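Local structure of ABC-type phosphate transport system, periplasmic component (4ECF) at residues G3-A8 with G31-V36; L73-V78 with Y207-T212; V123-A128 with Q151-S156; L185-V190 with N200-W205. The protein probably binds phosphate outside the cytoplasmic membrane as the solute-binding component of the PstSACB ABC transporter for phosphate import. One frame throughout, in Å; residues are numbered along the deposited sequence.

Contact 1: residues G3-A8 with G31-V36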
loop_
_atom_site.group_PDB
_atom_site.type_symbol
_atom_site.label_atom_id
_atom_site.label_comp_id
_atom_site.label_asym_id
_atom_site.label_seq_id
_atom_site.Cartn_x
_atom_site.Cartn_y
_atom_site.Cartn_z
ATOM N N GLY A 3 -3.761 -20.684 -25.001
ATOM C CA GLY A 3 -4.276 -19.432 -24.456
ATOM C C GLY A 3 -3.208 -18.358 -24.301
ATOM O O GLY A 3 -2.070 -18.536 -24.704
ATOM N N GLU A 4 -3.611 -17.233 -23.730
ATOM C CA GLU A 4 -2.782 -16.050 -23.573
ATOM C C GLU A 4 -2.567 -15.883 -22.104
ATOM O O GLU A 4 -3.518 -15.838 -21.335
ATOM C CB GLU A 4 -3.491 -14.777 -24.044
ATOM C CG GLU A 4 -3.584 -14.501 -25.520
ATOM C CD GLU A 4 -4.363 -13.209 -25.750
ATOM O OE1 GLU A 4 -5.521 -13.130 -25.314
ATOM O OE2 GLU A 4 -3.825 -12.266 -26.350
ATOM N N SER A 5 -1.300 -15.721 -21.720
ATOM C CA SER A 5 -0.903 -15.559 -20.342
ATOM C C SER A 5 -0.092 -14.283 -20.166
ATOM O O SER A 5 0.688 -13.888 -21.030
ATOM C CB SER A 5 -0.042 -16.723 -19.868
ATOM O OG SER A 5 -0.738 -17.947 -19.999
ATOM N N ILE A 6 -0.275 -13.646 -19.024
ATOM C CA ILE A 6 0.580 -12.520 -18.585
ATOM C C ILE A 6 0.876 -12.685 -17.080
ATOM O O ILE A 6 0.166 -13.393 -16.370
ATOM C CB ILE A 6 -0.037 -11.123 -18.834
ATOM C CG1 ILE A 6 -1.299 -10.919 -17.936
ATOM C CG2 ILE A 6 -0.269 -10.865 -20.338
ATOM C CD1 ILE A 6 -1.904 -9.492 -17.991
ATOM N N THR A 7 1.909 -11.977 -16.610
ATOM C CA THR A 7 2.337 -11.976 -15.225
ATOM C C THR A 7 2.557 -10.547 -14.712
ATOM O O THR A 7 3.212 -9.713 -15.367
ATOM C CB THR A 7 3.581 -12.815 -15.047
ATOM O OG1 THR A 7 3.329 -14.180 -15.460
ATOM C CG2 THR A 7 4.076 -12.839 -13.608
ATOM N N ALA A 8 1.932 -10.259 -13.564
ATOM C CA ALA A 8 2.053 -8.991 -12.835
ATOM C C ALA A 8 2.660 -9.288 -11.475
ATOM O O ALA A 8 2.218 -10.227 -10.794
ATOM C CB ALA A 8 0.679 -8.373 -12.657
ATOM N N GLY A 31 -9.820 -18.534 -22.270
ATOM C CA GLY A 31 -8.496 -18.777 -22.842
ATOM C C GLY A 31 -7.456 -17.776 -22.357
ATOM O O GLY A 31 -6.457 -17.545 -23.030
ATOM N N THR A 32 -7.737 -17.120 -21.235
ATOM C CA THR A 32 -6.819 -16.151 -20.673
ATOM C C THR A 32 -6.322 -16.579 -19.286
ATOM O O THR A 32 -7.028 -17.184 -18.531
ATOM C CB THR A 32 -7.390 -14.724 -20.632
ATOM O OG1 THR A 32 -8.496 -14.647 -19.725
ATOM C CG2 THR A 32 -7.744 -14.226 -22.033
ATOM N N PHE A 33 -5.101 -16.163 -18.955
ATOM C CA PHE A 33 -4.437 -16.524 -17.712
ATOM C C PHE A 33 -3.670 -15.324 -17.206
ATOM O O PHE A 33 -2.913 -14.718 -17.958
ATOM C CB PHE A 33 -3.443 -17.670 -17.949
ATOM C CG PHE A 33 -4.088 -18.907 -18.485
ATOM C CD1 PHE A 33 -4.291 -19.043 -19.858
ATOM C CD2 PHE A 33 -4.558 -19.895 -17.627
ATOM C CE1 PHE A 33 -4.931 -20.173 -20.379
ATOM C CE2 PHE A 33 -5.192 -21.032 -18.143
ATOM C CZ PHE A 33 -5.375 -21.160 -19.513
ATOM N N ILE A 34 -3.886 -14.956 -15.943
ATOM C CA ILE A 34 -3.206 -13.822 -15.351
ATOM C C ILE A 34 -2.594 -14.294 -14.047
ATOM O O ILE A 34 -3.306 -14.608 -13.086
ATOM C CB ILE A 34 -4.170 -12.623 -15.117
ATOM C CG1 ILE A 34 -4.796 -12.210 -16.477
ATOM C CG2 ILE A 34 -3.446 -11.464 -14.420
ATOM C CD1 ILE A 34 -5.878 -11.164 -16.318
ATOM N N ASN A 35 -1.263 -14.258 -14.003
ATOM C CA ASN A 35 -0.496 -14.735 -12.866
ATOM C C ASN A 35 -0.072 -13.532 -12.072
ATOM O O ASN A 35 0.449 -12.597 -12.629
ATOM C CB ASN A 35 0.723 -15.461 -13.375
ATOM C CG ASN A 35 0.361 -16.646 -14.209
ATOM O OD1 ASN A 35 -0.138 -17.632 -13.693
ATOM N ND2 ASN A 35 0.548 -16.531 -15.525
ATOM N N VAL A 36 -0.311 -13.547 -10.762
ATOM C CA VAL A 36 -0.026 -12.383 -9.915
ATOM C C VAL A 36 0.901 -12.839 -8.793
ATOM O O VAL A 36 0.685 -13.900 -8.171
ATOM C CB VAL A 36 -1.325 -11.800 -9.311
ATOM C CG1 VAL A 36 -1.026 -10.503 -8.599
ATOM C CG2 VAL A 36 -2.367 -11.547 -10.401
HETATM O O HOH W 1 0.158 -18.814 -17.369
#
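Ile6 and Ile34 run alongside each other, their CG1 atoms 4.0 Å apart, on the tightly packed face of this strand pair. Ile6 brings its CG1 there by taking the position between backbone N and carbonyl carbon (chi1 67°). Helix 218-228 covers this face through Leu219 and Phe223, and helix 15-28 lies against Ile34 and Val36. Strands 4-10 and 32-39 run parallel, the two ends of a beta-alpha-beta unit whose helix is 15-28, and a ladder of five backbone bonds ties them, that from Asn35 N to Ile6 O being 2.9 Å. The other face is looser and wetter. There Phe33 turns a ring edge to Glu4 O, with CD1 3.6 Å from it, while Ser5 OG sits 3.4 Å from Phe33 CB. One water joins Ser5 OG to Asn35 ND2, accepting from the amide at 3.0 Å. The same ND2 makes a weak, bent bond (135°) to Ile6 O, which also takes the Asn35 backbone N-H.

Contact 2: residues L73-V78 with Y207-T212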
loop_
_atom_site.group_PDB
_atom_site.type_symbol
_atom_site.label_atom_id
_atom_site.label_comp_id
_atom_site.label_asym_id
_atom_site.label_seq_id
_atom_site.Cartn_x
_atom_site.Cartn_y
_atom_site.Cartn_z
ATOM N N LEU A 73 9.225 3.375 -18.883
ATOM C CA LEU A 73 8.026 2.758 -18.370
ATOM C C LEU A 73 6.843 3.626 -18.695
ATOM O O LEU A 73 6.978 4.835 -18.904
ATOM C CB LEU A 73 8.129 2.544 -16.863
ATOM C CG LEU A 73 9.333 1.730 -16.380
ATOM C CD1 LEU A 73 9.370 1.604 -14.846
ATOM C CD2 LEU A 73 9.331 0.374 -17.052
ATOM N N VAL A 74 5.673 2.988 -18.748
ATOM C CA VAL A 74 4.401 3.679 -18.946
ATOM C C VAL A 74 3.500 3.441 -17.725
ATOM O O VAL A 74 3.175 2.308 -17.387
ATOM C CB VAL A 74 3.668 3.247 -20.217
ATOM C CG1 VAL A 74 2.347 3.988 -20.374
ATOM C CG2 VAL A 74 4.566 3.503 -21.443
ATOM N N ASP A 75 3.120 4.536 -17.086
ATOM C CA ASP A 75 2.273 4.550 -15.908
ATOM C C ASP A 75 0.808 4.294 -16.245
ATOM O O ASP A 75 0.310 4.725 -17.301
ATOM C CB ASP A 75 2.442 5.919 -15.197
ATOM C CG ASP A 75 1.888 5.925 -13.783
ATOM O OD1 ASP A 75 1.643 4.827 -13.250
ATOM O OD2 ASP A 75 1.710 7.030 -13.217
ATOM N N HIS A 76 0.123 3.605 -15.349
ATOM C CA HIS A 76 -1.342 3.473 -15.401
ATOM C C HIS A 76 -1.827 3.466 -13.990
ATOM O O HIS A 76 -1.521 2.548 -13.229
ATOM C CB HIS A 76 -1.804 2.188 -16.083
ATOM C CG HIS A 76 -1.171 1.932 -17.437
ATOM N ND1 HIS A 76 0.053 1.358 -17.585
ATOM C CD2 HIS A 76 -1.640 2.214 -18.701
ATOM C CE1 HIS A 76 0.340 1.262 -18.899
ATOM N NE2 HIS A 76 -0.701 1.785 -19.592
ATOM N N ARG A 77 -2.452 4.542 -13.566
ATOM C CA ARG A 77 -2.992 4.597 -12.202
ATOM C C ARG A 77 -4.379 3.985 -12.146
ATOM O O ARG A 77 -5.191 4.217 -13.059
ATOM C CB ARG A 77 -2.949 6.016 -11.636
ATOM C CG ARG A 77 -1.580 6.406 -11.117
ATOM C CD ARG A 77 -1.566 7.790 -10.502
ATOM N NE ARG A 77 -1.520 8.857 -11.510
ATOM C CZ ARG A 77 -1.530 10.141 -11.192
ATOM N NH1 ARG A 77 -1.653 10.507 -9.921
ATOM N NH2 ARG A 77 -1.436 11.056 -12.135
ATOM N N VAL A 78 -4.664 3.202 -11.098
ATOM C CA VAL A 78 -5.880 2.399 -11.035
ATOM C C VAL A 78 -6.671 2.563 -9.755
ATOM O O VAL A 78 -7.809 2.138 -9.672
ATOM C CB VAL A 78 -5.539 0.911 -11.282
ATOM C CG1 VAL A 78 -4.843 0.723 -12.632
ATOM C CG2 VAL A 78 -4.716 0.277 -10.149
ATOM N N TYR A 207 -1.123 6.577 -4.631
ATOM C CA TYR A 207 -1.719 6.087 -5.858
ATOM C C TYR A 207 -1.162 4.682 -6.115
ATOM O O TYR A 207 -0.027 4.378 -5.755
ATOM C CB TYR A 207 -1.409 7.001 -7.061
ATOM C CG TYR A 207 -1.966 8.409 -6.908
ATOM C CD1 TYR A 207 -3.319 8.685 -7.106
ATOM C CD2 TYR A 207 -1.123 9.460 -6.561
ATOM C CE1 TYR A 207 -3.821 9.991 -6.951
ATOM C CE2 TYR A 207 -1.619 10.756 -6.398
ATOM C CZ TYR A 207 -2.980 11.006 -6.632
ATOM O OH TYR A 207 -3.491 12.309 -6.475
ATOM N N GLU A 208 -2.017 3.839 -6.666
ATOM C CA GLU A 208 -1.666 2.474 -7.111
ATOM C C GLU A 208 -1.444 2.463 -8.601
ATOM O O GLU A 208 -2.290 2.966 -9.381
ATOM C CB GLU A 208 -2.776 1.500 -6.763
ATOM C CG GLU A 208 -3.025 1.343 -5.266
ATOM C CD GLU A 208 -1.944 0.578 -4.538
ATOM O OE1 GLU A 208 -0.746 0.968 -4.643
ATOM O OE2 GLU A 208 -2.325 -0.397 -3.862
ATOM N N HIS A 209 -0.319 1.856 -9.019
ATOM C CA HIS A 209 0.164 1.919 -10.406
ATOM C C HIS A 209 0.344 0.535 -11.000
ATOM O O HIS A 209 0.883 -0.373 -10.315
ATOM C CB HIS A 209 1.527 2.577 -10.454
ATOM C CG HIS A 209 1.597 3.944 -9.858
ATOM N ND1 HIS A 209 1.724 5.063 -10.607
ATOM C CD2 HIS A 209 1.721 4.323 -8.543
ATOM C CE1 HIS A 209 1.877 6.142 -9.779
ATOM N NE2 HIS A 209 1.850 5.680 -8.506
ATOM N N LEU A 210 -0.066 0.371 -12.254
ATOM C CA LEU A 210 0.247 -0.845 -13.047
ATOM C C LEU A 210 1.202 -0.389 -14.147
ATOM O O LEU A 210 0.760 0.172 -15.132
ATOM C CB LEU A 210 -1.005 -1.480 -13.631
ATOM C CG LEU A 210 -2.078 -1.952 -12.630
ATOM C CD1 LEU A 210 -3.239 -2.603 -13.351
ATOM C CD2 LEU A 210 -1.495 -2.900 -11.600
ATOM N N TYR A 211 2.495 -0.444 -13.917
ATOM C CA TYR A 211 3.476 -0.060 -14.900
ATOM C C TYR A 211 3.716 -1.121 -15.940
ATOM O O TYR A 211 3.806 -2.323 -15.608
ATOM C CB TYR A 211 4.816 0.231 -14.184
ATOM C CG TYR A 211 4.920 1.657 -13.657
ATOM C CD1 TYR A 211 5.194 2.728 -14.526
ATOM C CD2 TYR A 211 4.672 1.951 -12.317
ATOM C CE1 TYR A 211 5.293 4.028 -14.039
ATOM C CE2 TYR A 211 4.771 3.265 -11.821
ATOM C CZ TYR A 211 5.046 4.296 -12.669
ATOM O OH TYR A 211 5.152 5.603 -12.184
ATOM N N THR A 212 3.924 -0.645 -17.172
ATOM C CA THR A 212 4.373 -1.480 -18.301
ATOM C C THR A 212 5.667 -0.937 -18.912
ATOM O O THR A 212 6.043 0.211 -18.696
ATOM C CB THR A 212 3.275 -1.618 -19.368
ATOM O OG1 THR A 212 2.992 -0.333 -19.927
ATOM C CG2 THR A 212 1.970 -2.288 -18.745
#
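Arg77 reaches over the face of Tyr207, in an antiparallel pairing of strands 73-87 and 205-213 that turns irregular at Asp75 and His76. The guanidinium stands nearly upright on the ring, the two planes 85° apart, with NH1 over the ring centre and CZ 4.5 Å from the centroid: a cation-pi contact. A bend at chi3 (-79°) turns the arginine's end that way, while its CG lies 3.6 Å from His209 ND1. Asp75 meets two rings. Its OD1 accepts the N-H of His209 ND1 on the syn side at 2.7 Å, in the imidazole plane though tilted out of the carboxylate plane, and also sits over one face of Tyr211, whose OH is bound to Ala62 N. In the irregular part His76 O still takes the Leu210 N-H, and the histidine ring supplies a donor for Leu210 O, with ND1 2.8 Å from it. The CE1 edge of that ring comes 3.3 Å from Thr212 OG1, itself bound to Gly214 O.

Contact 3: residues V123-A128 with Q151-S156. With PO4 (phosphate ion), chain B.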
loop_
_atom_site.group_PDB
_atom_site.type_symbol
_atom_site.label_atom_id
_atom_site.label_comp_id
_atom_site.label_asym_id
_atom_site.label_seq_id
_atom_site.Cartn_x
_atom_site.Cartn_y
_atom_site.Cartn_z
ATOM N N VAL A 123 7.238 -3.252 20.448
ATOM C CA VAL A 123 7.996 -4.003 19.470
ATOM C C VAL A 123 7.686 -3.440 18.105
ATOM O O VAL A 123 6.565 -3.639 17.583
ATOM C CB VAL A 123 7.605 -5.512 19.488
ATOM C CG1 VAL A 123 8.370 -6.285 18.413
ATOM C CG2 VAL A 123 7.831 -6.115 20.873
ATOM N N LEU A 124 8.660 -2.753 17.514
ATOM C CA LEU A 124 8.491 -2.213 16.170
ATOM C C LEU A 124 8.616 -3.345 15.171
ATOM O O LEU A 124 9.537 -4.179 15.250
ATOM C CB LEU A 124 9.552 -1.127 15.868
ATOM C CG LEU A 124 9.549 0.092 16.784
ATOM C CD1 LEU A 124 10.726 0.992 16.417
ATOM C CD2 LEU A 124 8.220 0.836 16.757
ATOM N N ILE A 125 7.679 -3.367 14.226
ATOM C CA ILE A 125 7.746 -4.277 13.085
ATOM C C ILE A 125 7.768 -3.427 11.818
ATOM O O ILE A 125 6.895 -2.598 11.611
ATOM C CB ILE A 125 6.538 -5.246 13.076
ATOM C CG1 ILE A 125 6.409 -5.983 14.419
ATOM C CG2 ILE A 125 6.638 -6.214 11.900
ATOM C CD1 ILE A 125 7.486 -6.992 14.685
ATOM N N ASN A 126 8.786 -3.606 10.987
ATOM C CA ASN A 126 8.914 -2.819 9.762
ATOM C C ASN A 126 8.806 -3.710 8.547
ATOM O O ASN A 126 8.983 -4.940 8.622
ATOM C CB ASN A 126 10.274 -2.096 9.727
ATOM C CG ASN A 126 10.237 -0.787 10.473
ATOM O OD1 ASN A 126 11.031 -0.576 11.382
ATOM N ND2 ASN A 126 9.361 0.099 10.074
ATOM N N ARG A 127 8.503 -3.096 7.400
ATOM C CA ARG A 127 8.759 -3.760 6.161
ATOM C C ARG A 127 10.188 -3.484 5.731
ATOM O O ARG A 127 10.828 -2.518 6.187
ATOM C CB ARG A 127 7.777 -3.259 5.087
ATOM C CG ARG A 127 6.323 -3.623 5.342
ATOM C CD ARG A 127 5.960 -5.069 4.962
ATOM N NE ARG A 127 6.403 -5.322 3.596
ATOM C CZ ARG A 127 5.749 -4.903 2.523
ATOM N NH1 ARG A 127 4.594 -4.263 2.650
ATOM N NH2 ARG A 127 6.261 -5.097 1.335
ATOM N N ALA A 128 10.667 -4.296 4.794
ATOM C CA ALA A 128 11.962 -4.081 4.177
ATOM C C ALA A 128 11.993 -2.869 3.262
ATOM O O ALA A 128 10.979 -2.465 2.685
ATOM C CB ALA A 128 12.390 -5.324 3.417
ATOM N N GLN A 151 12.743 -5.653 13.752
ATOM C CA GLN A 151 12.304 -6.858 13.031
ATOM C C GLN A 151 11.631 -6.441 11.711
ATOM O O GLN A 151 10.772 -5.554 11.719
ATOM C CB GLN A 151 11.282 -7.626 13.890
ATOM C CG GLN A 151 10.841 -8.967 13.302
ATOM C CD GLN A 151 9.770 -9.664 14.131
ATOM O OE1 GLN A 151 9.563 -9.351 15.308
ATOM N NE2 GLN A 151 9.088 -10.622 13.516
ATOM N N GLU A 152 12.017 -7.083 10.602
ATOM C CA GLU A 152 11.407 -6.814 9.274
ATOM C C GLU A 152 10.680 -8.026 8.711
ATOM O O GLU A 152 11.052 -9.183 8.964
ATOM C CB GLU A 152 12.431 -6.302 8.248
ATOM C CG GLU A 152 12.854 -4.866 8.535
ATOM C CD GLU A 152 14.001 -4.315 7.702
ATOM O OE1 GLU A 152 14.584 -5.020 6.839
ATOM O OE2 GLU A 152 14.331 -3.122 7.944
ATOM N N GLN A 153 9.637 -7.746 7.937
ATOM C CA GLN A 153 8.798 -8.783 7.338
ATOM C C GLN A 153 8.713 -8.461 5.858
ATOM O O GLN A 153 8.909 -7.313 5.486
ATOM C CB GLN A 153 7.422 -8.808 7.988
ATOM C CG GLN A 153 7.419 -9.022 9.492
ATOM C CD GLN A 153 8.053 -10.322 9.941
ATOM O OE1 GLN A 153 8.745 -10.348 10.952
ATOM N NE2 GLN A 153 7.800 -11.405 9.221
ATOM N N ASP A 154 8.437 -9.461 5.009
ATOM C CA ASP A 154 8.596 -9.282 3.570
ATOM C C ASP A 154 7.304 -8.898 2.882
ATOM O O ASP A 154 7.338 -8.627 1.693
ATOM C CB ASP A 154 9.163 -10.553 2.898
ATOM C CG ASP A 154 10.645 -10.787 3.191
ATOM O OD1 ASP A 154 11.349 -9.866 3.677
ATOM O OD2 ASP A 154 11.106 -11.921 2.916
ATOM N N SER A 155 6.172 -8.863 3.593
ATOM C CA SER A 155 4.901 -8.519 2.930
ATOM C C SER A 155 3.917 -7.894 3.902
ATOM O O SER A 155 4.028 -8.072 5.109
ATOM C CB SER A 155 4.223 -9.787 2.345
ATOM O OG SER A 155 3.836 -10.680 3.368
ATOM N N SER A 156 2.867 -7.300 3.330
ATOM C CA SER A 156 1.731 -6.806 4.098
ATOM C C SER A 156 1.100 -7.908 4.961
ATOM O O SER A 156 0.799 -7.708 6.123
ATOM C CB SER A 156 0.659 -6.256 3.132
ATOM O OG SER A 156 1.120 -5.169 2.357
HETATM P P PO4 B . 4.373 -2.892 -0.753
HETATM O O1 PO4 B . 4.535 -2.300 0.642
HETATM O O2 PO4 B . 5.281 -2.287 -1.761
HETATM O O3 PO4 B . 4.466 -4.393 -0.748
HETATM O O4 PO4 B . 2.870 -2.611 -1.245
HETATM O O HOH W 2 11.637 -5.202 16.384
HETATM O O HOH W 3 8.801 -6.145 0.226
HETATM O O HOH W 4 9.259 -5.853 2.900
#
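Strands 123-127 and 151-153 run parallel with their axes 39° apart, joined by a straight bond from Asn126 N to Gln151 O (2.9 Å) and a more bent one from Gln153 N to Asn126 O. With helix 132-140 they form a beta-alpha-beta unit of the periplasmic-binding-protein fold, and past the strand ends lies the phosphate site. Further back, Ile125 CD1 packs against the Gln151 amide and Ile125 CG2 against Gln153 CG. Arg127, bent at chi2 (-79°), folds its guanidinium over the turn, where one face lies on Ser155 and the backbone N of Ser156. Water 4 accepts from NE and donates to Gln153 O, helping to fix the group's rotation. NH1 gives phosphate O1 a weak, bent bond and NH2 binds O3; Thr12, Ala13, Thr41, Ser131, Gly132 and Thr133 also hold the anion. A leucine in place of Arg127 would probably leave O1 and O3 without the NH1 and NH2 donors and the phosphate without this nearby positive charge. NH2 meets O3 at 2.8 Å and nearly straight, 164°.

Contact 4: residues L185-V190 with N200-W205; sequences LSLNHV and NDWRIW. With EDO (1,2-ethanediol), chain F; EDO (1,2-ethanediol), chain L.
Trp202 pushes the benzene end of its indole against the turn that follows strand 183-187, and most of the contact hangs on that ring. From CB, the side chain leaves with CG anti to the backbone N (chi1 -176°), which carries the ring across to residues 185-190. At CD2 and CE3 one face is covered by C2 of an ethanediol, probably from the crystallisation liquor, while Val190 CG1 lies 4.3 Å from CE3. CZ3 meets Val190 O at 3.3 Å, with the oxygen in the ring plane. That carbonyl already accepts the backbone N-H of Leu187 in the type I' turn 187-190. At the far end CH2 touches Leu185 O at 3.5 Å and Leu187 CD1 at 3.7 Å; the same methyl meets Ile204 CD1 at 3.6 Å. Back on the pyrrole side, NE1 is bonded to Ile83 O and weakly to Ile204 O within its own segment. Were Trp202 an alanine, a gap would probably open beside Leu187 and Val190, and Ile83 O would lose its indole donor. The ethanediol bridges the segments as well, accepting from Asn188 ND2 and from Arg203 N, each at 2.9 Å. Phe175 meets the indole edge-to-face, helix 194-198 packs on it through Asn196 and Val197, and strand 73-87 lies against Leu187 and Ile204 through Pro85 and Ile83.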
loop_
_atom_site.group_PDB
_atom_site.type_symbol
_atom_site.label_atom_id
_atom_site.label_comp_id
_atom_site.label_asym_id
_atom_site.label_seq_id
_atom_site.Cartn_x
_atom_site.Cartn_y
_atom_site.Cartn_z
ATOM N N LEU A 185 -4.936 2.146 14.234
ATOM C CA LEU A 185 -4.933 3.371 15.001
ATOM C C LEU A 185 -5.467 4.569 14.248
ATOM O O LEU A 185 -5.129 4.787 13.066
ATOM C CB LEU A 185 -3.496 3.715 15.446
ATOM C CG LEU A 185 -2.784 2.734 16.356
ATOM C CD1 LEU A 185 -1.378 3.207 16.702
ATOM C CD2 LEU A 185 -3.556 2.399 17.631
ATOM N N SER A 186 -6.210 5.405 14.974
ATOM C CA SER A 186 -6.453 6.769 14.572
ATOM C C SER A 186 -5.144 7.531 14.848
ATOM O O SER A 186 -4.359 7.109 15.723
ATOM C CB SER A 186 -7.617 7.372 15.373
ATOM O OG SER A 186 -8.865 6.788 14.971
ATOM N N LEU A 187 -4.941 8.625 14.119
ATOM C CA LEU A 187 -3.789 9.534 14.308
ATOM C C LEU A 187 -4.342 10.941 14.459
ATOM O O LEU A 187 -5.141 11.401 13.588
ATOM C CB LEU A 187 -2.810 9.469 13.139
ATOM C CG LEU A 187 -2.149 8.136 12.974
ATOM C CD1 LEU A 187 -1.322 8.101 11.681
ATOM C CD2 LEU A 187 -1.246 7.911 14.174
ATOM N N ASN A 188 -3.956 11.630 15.522
ATOM C CA ASN A 188 -4.487 12.959 15.838
ATOM C C ASN A 188 -6.024 12.953 15.915
ATOM O O ASN A 188 -6.706 13.911 15.525
ATOM C CB ASN A 188 -3.969 13.945 14.761
ATOM C CG ASN A 188 -2.474 13.858 14.609
ATOM O OD1 ASN A 188 -1.714 14.089 15.583
ATOM N ND2 ASN A 188 -2.022 13.451 13.440
ATOM N N HIS A 189 -6.553 11.833 16.371
ATOM C CA HIS A 189 -7.983 11.576 16.456
ATOM C C HIS A 189 -8.715 11.715 15.138
ATOM O O HIS A 189 -9.950 11.870 15.132
ATOM C CB HIS A 189 -8.596 12.445 17.587
ATOM C CG HIS A 189 -8.217 11.969 18.969
ATOM N ND1 HIS A 189 -8.660 10.792 19.473
ATOM C CD2 HIS A 189 -7.407 12.529 19.934
ATOM C CE1 HIS A 189 -8.168 10.605 20.685
ATOM N NE2 HIS A 189 -7.387 11.678 20.991
ATOM N N VAL A 190 -7.992 11.467 14.016
ATOM C CA VAL A 190 -8.596 11.271 12.704
ATOM C C VAL A 190 -8.531 9.778 12.361
ATOM O O VAL A 190 -7.473 9.151 12.506
ATOM C CB VAL A 190 -7.814 12.071 11.622
ATOM C CG1 VAL A 190 -8.414 11.849 10.228
ATOM C CG2 VAL A 190 -7.773 13.553 12.031
ATOM N N ASN A 200 -7.868 14.214 2.168
ATOM C CA ASN A 200 -6.525 14.307 2.741
ATOM C C ASN A 200 -6.517 14.664 4.241
ATOM O O ASN A 200 -5.469 14.974 4.767
ATOM C CB ASN A 200 -5.606 15.273 1.933
ATOM C CG ASN A 200 -4.122 15.021 2.169
ATOM O OD1 ASN A 200 -3.663 13.884 2.031
ATOM N ND2 ASN A 200 -3.357 16.075 2.513
ATOM N N ASP A 201 -7.647 14.545 4.931
ATOM C CA ASP A 201 -7.626 14.633 6.396
ATOM C C ASP A 201 -6.843 13.468 7.011
ATOM O O ASP A 201 -6.195 13.628 8.050
ATOM C CB ASP A 201 -9.044 14.674 6.961
ATOM C CG ASP A 201 -9.709 16.071 6.821
ATOM O OD1 ASP A 201 -9.013 17.084 6.610
ATOM O OD2 ASP A 201 -10.937 16.142 6.934
ATOM N N TRP A 202 -6.902 12.315 6.360
ATOM C CA TRP A 202 -5.969 11.217 6.588
ATOM C C TRP A 202 -4.921 11.304 5.474
ATOM O O TRP A 202 -5.272 11.217 4.292
ATOM C CB TRP A 202 -6.713 9.865 6.480
ATOM C CG TRP A 202 -5.769 8.733 6.800
ATOM C CD1 TRP A 202 -4.961 8.019 5.902
ATOM C CD2 TRP A 202 -5.428 8.218 8.109
ATOM N NE1 TRP A 202 -4.185 7.107 6.583
ATOM C CE2 TRP A 202 -4.463 7.157 7.906
ATOM C CE3 TRP A 202 -5.889 8.459 9.398
ATOM C CZ2 TRP A 202 -3.893 6.456 8.975
ATOM C CZ3 TRP A 202 -5.338 7.725 10.442
ATOM C CH2 TRP A 202 -4.380 6.731 10.225
ATOM N N ARG A 203 -3.675 11.592 5.828
ATOM C CA ARG A 203 -2.636 11.935 4.847
ATOM C C ARG A 203 -1.869 10.737 4.320
ATOM O O ARG A 203 -1.099 10.860 3.336
ATOM C CB ARG A 203 -1.633 12.901 5.479
ATOM C CG ARG A 203 -2.227 14.285 5.761
ATOM C CD ARG A 203 -1.198 15.237 6.368
ATOM N NE ARG A 203 -0.073 15.541 5.455
ATOM C CZ ARG A 203 1.191 15.116 5.588
ATOM N NH1 ARG A 203 1.564 14.334 6.601
ATOM N NH2 ARG A 203 2.098 15.485 4.693
ATOM N N ILE A 204 -1.981 9.607 4.987
ATOM C CA ILE A 204 -1.136 8.434 4.625
ATOM C C ILE A 204 -1.872 7.553 3.596
ATOM O O ILE A 204 -2.692 6.712 3.952
ATOM C CB ILE A 204 -0.702 7.589 5.857
ATOM C CG1 ILE A 204 -0.448 8.442 7.109
ATOM C CG2 ILE A 204 0.514 6.763 5.452
ATOM C CD1 ILE A 204 -0.070 7.582 8.307
ATOM N N TRP A 205 -1.538 7.762 2.310
ATOM C CA TRP A 205 -2.197 7.109 1.195
ATOM C C TRP A 205 -1.287 7.286 0.017
ATOM O O TRP A 205 -0.417 8.197 -0.005
ATOM C CB TRP A 205 -3.598 7.649 0.909
ATOM C CG TRP A 205 -3.677 9.123 0.626
ATOM C CD1 TRP A 205 -4.033 10.134 1.498
ATOM C CD2 TRP A 205 -3.522 9.748 -0.667
ATOM N NE1 TRP A 205 -4.048 11.344 0.857
ATOM C CE2 TRP A 205 -3.740 11.183 -0.458
ATOM C CE3 TRP A 205 -3.166 9.290 -1.941
ATOM C CZ2 TRP A 205 -3.660 12.091 -1.498
ATOM C CZ3 TRP A 205 -3.102 10.233 -2.983
ATOM C CH2 TRP A 205 -3.336 11.602 -2.749
HETATM C C1 EDO F . -4.042 12.004 10.486
HETATM O O1 EDO F . -3.390 13.221 10.918
HETATM C C2 EDO F . -3.144 11.087 9.663
HETATM O O2 EDO F . -2.644 11.714 8.484
HETATM C C1 EDO L . 3.374 13.612 9.220
HETATM O O1 EDO L . 4.160 13.249 8.054
HETATM C C2 EDO L . 2.971 15.091 9.186
HETATM O O2 EDO L . 3.687 15.893 10.146
#

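How the contacts relate
All four contacts reach one mixed sheet of the periplasmic-binding-protein fold. Contact 1 closes first along the chain. Contact 2 then joins strands 73-87 and 205-213 across a long intervening part of the chain, in which contact 3 and then contact 4 are nested. The centres of contacts 1 and 2 are about 18 Å apart, and those of contacts 1 and 4, on opposite sides of the chain's centre, about 37 Å. Only residue 206 lies between 200-205 of contact 4 and 207-212 of contact 2, and strands 73-87 and 183-187 are sheet neighbours. The phosphate at contact 3 also binds Thr12 and Thr41, which follow the two strands of contact 1, so distant parts of the fold meet at one anion.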